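Long-range contact in ATP12 ATPase (PDB 2P4X), which probably acts as an ATP12-family chaperone in the assembly of the F1 sector of ATP synthase: residues 118-123 / 196-201. Residues are numbered along the deposited sequence; the frame is centred on the assembly and turned at random.
Sequences EGWDPL and HALSRI
A tryptophan-to-backbone hydrogen bond set in an apolar helix-helix contact joins the middle of helix 110-130 to the C-terminal end of helix 192-199 and the start of helix 201-210, in the helical part of this ATP12 fold. The indole N-H of W120 donates to the carbonyl of L198, NE1 to O 2.8 Å, at an N-H...O angle of 153°. The oxygen lies near the ring plane, yet the indole nitrogen sits well above the carbonyl plane and not on a lone pair. CD1 of I201 comes obliquely to the pyrrole part of the ring, 3.5 Å from W120 NE1. Beside it, L198 splits its branches: CD2 rests 3.5 Å from the carbonyl O of G119, while CD1 meets CD1 of L123 tip to tip at a tight 3.3 Å. G119, with no side chain, lets the two backbones come close, its CA 6.3 Å from CA of L198 and 4.1 Å from CD1 of I201. With CG of W120 anti to its carbonyl carbon (chi1 -57°), the indole edge extends to the helix end; a phenylalanine here would probably leave the L198 carbonyl without this donor. L102 also packs on W120 and L123. The last-turn carbonyl of L198, whose bond from I201 N is weak, thus gains a buried side-chain donor.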
loop_
_atom_site.group_PDB
_atom_site.type_symbol
_atom_site.label_atom_id
_atom_site.label_comp_id
_atom_site.label_asym_id
_atom_site.label_seq_id
_atom_site.Cartn_x
_atom_site.Cartn_y
_atom_site.Cartn_z
ATOM N N GLU A 118 -11.642 4.293 20.453
ATOM C CA GLU A 118 -10.331 4.673 20.961
ATOM C C GLU A 118 -9.261 4.561 19.871
ATOM O O GLU A 118 -8.348 5.390 19.785
ATOM C CB GLU A 118 -9.969 3.804 22.169
ATOM C CG GLU A 118 -10.728 4.211 23.440
ATOM C CD GLU A 118 -10.788 3.113 24.499
ATOM O OE1 GLU A 118 -11.319 3.382 25.601
ATOM O OE2 GLU A 118 -10.317 1.984 24.235
ATOM N N GLY A 119 -9.387 3.555 19.012
ATOM C CA GLY A 119 -8.386 3.400 17.974
ATOM C C GLY A 119 -8.598 4.242 16.732
ATOM O O GLY A 119 -7.634 4.772 16.179
ATOM N N TRP A 120 -9.852 4.399 16.310
ATOM C CA TRP A 120 -10.161 5.118 15.082
ATOM C C TRP A 120 -10.505 6.606 15.156
ATOM O O TRP A 120 -10.258 7.328 14.200
ATOM C CB TRP A 120 -11.284 4.379 14.339
ATOM C CG TRP A 120 -10.960 2.932 14.009
ATOM C CD1 TRP A 120 -9.712 2.357 13.935
ATOM C CD2 TRP A 120 -11.889 1.921 13.587
ATOM N NE1 TRP A 120 -9.815 1.053 13.479
ATOM C CE2 TRP A 120 -11.136 0.764 13.257
ATOM C CE3 TRP A 120 -13.280 1.882 13.446
ATOM C CZ2 TRP A 120 -11.734 -0.416 12.797
ATOM C CZ3 TRP A 120 -13.879 0.704 12.981
ATOM C CH2 TRP A 120 -13.101 -0.427 12.663
ATOM N N ASP A 121 -11.073 7.067 16.269
ATOM C CA ASP A 121 -11.437 8.479 16.378
ATOM C C ASP A 121 -10.240 9.412 16.185
ATOM O O ASP A 121 -10.380 10.462 15.569
ATOM C CB ASP A 121 -12.120 8.769 17.715
ATOM C CG ASP A 121 -13.532 8.207 17.781
ATOM O OD1 ASP A 121 -14.100 7.872 16.716
ATOM O OD2 ASP A 121 -14.079 8.115 18.905
ATOM N N PRO A 122 -9.058 9.053 16.715
ATOM C CA PRO A 122 -7.889 9.936 16.526
ATOM C C PRO A 122 -7.504 10.047 15.028
ATOM O O PRO A 122 -6.979 11.067 14.585
ATOM C CB PRO A 122 -6.797 9.245 17.341
ATOM C CG PRO A 122 -7.567 8.535 18.408
ATOM C CD PRO A 122 -8.741 7.975 17.666
ATOM N N LEU A 123 -7.769 8.997 14.251
ATOM C CA LEU A 123 -7.450 9.044 12.831
ATOM C C LEU A 123 -8.517 9.817 12.076
ATOM O O LEU A 123 -8.218 10.487 11.090
ATOM C CB LEU A 123 -7.287 7.632 12.246
ATOM C CG LEU A 123 -5.889 7.053 12.458
ATOM C CD1 LEU A 123 -5.908 5.577 12.131
ATOM C CD2 LEU A 123 -4.874 7.792 11.561
ATOM N N HIS A 196 -2.236 -1.744 10.080
ATOM C CA HIS A 196 -2.727 -3.117 10.065
ATOM C C HIS A 196 -3.450 -3.438 11.398
ATOM O O HIS A 196 -4.568 -3.953 11.390
ATOM C CB HIS A 196 -1.559 -4.091 9.818
ATOM C CG HIS A 196 -1.954 -5.540 9.889
ATOM N ND1 HIS A 196 -2.843 -6.112 9.002
ATOM C CD2 HIS A 196 -1.564 -6.536 10.723
ATOM C CE1 HIS A 196 -2.978 -7.398 9.280
ATOM N NE2 HIS A 196 -2.214 -7.684 10.319
ATOM N N ALA A 197 -2.832 -3.091 12.527
ATOM C CA ALA A 197 -3.414 -3.340 13.852
ATOM C C ALA A 197 -4.755 -2.604 14.035
ATOM O O ALA A 197 -5.721 -3.157 14.577
ATOM C CB ALA A 197 -2.426 -2.915 14.944
ATOM N N LEU A 198 -4.821 -1.365 13.570
ATOM C CA LEU A 198 -6.056 -0.592 13.667
ATOM C C LEU A 198 -7.152 -1.203 12.821
ATOM O O LEU A 198 -8.301 -1.265 13.246
ATOM C CB LEU A 198 -5.820 0.842 13.185
ATOM C CG LEU A 198 -5.010 1.644 14.213
ATOM C CD1 LEU A 198 -4.588 2.972 13.616
ATOM C CD2 LEU A 198 -5.866 1.856 15.478
ATOM N N SER A 199 -6.801 -1.647 11.613
ATOM C CA SER A 199 -7.807 -2.200 10.731
ATOM C C SER A 199 -8.423 -3.478 11.278
ATOM O O SER A 199 -9.559 -3.795 10.938
ATOM C CB SER A 199 -7.225 -2.503 9.341
ATOM O OG SER A 199 -6.366 -3.632 9.399
ATOM N N ARG A 200 -7.709 -4.220 12.116
ATOM C CA ARG A 200 -8.312 -5.456 12.599
ATOM C C ARG A 200 -8.757 -5.447 14.047
ATOM O O ARG A 200 -8.733 -6.468 14.732
ATOM C CB ARG A 200 -7.393 -6.652 12.310
ATOM C CG ARG A 200 -5.951 -6.482 12.653
ATOM C CD ARG A 200 -5.138 -7.486 11.838
ATOM N NE ARG A 200 -5.562 -8.863 12.077
ATOM C CZ ARG A 200 -5.217 -9.565 13.147
ATOM N NH1 ARG A 200 -4.444 -9.018 14.071
ATOM N NH2 ARG A 200 -5.634 -10.814 13.288
ATOM N N ILE A 201 -9.185 -4.284 14.521
ATOM C CA ILE A 201 -9.659 -4.218 15.892
ATOM C C ILE A 201 -10.812 -5.211 16.102
ATOM O O ILE A 201 -10.871 -5.886 17.115
ATOM C CB ILE A 201 -10.093 -2.759 16.251
ATOM C CG1 ILE A 201 -8.829 -1.958 16.604
ATOM C CG2 ILE A 201 -11.146 -2.767 17.401
ATOM C CD1 ILE A 201 -9.006 -0.406 16.609
#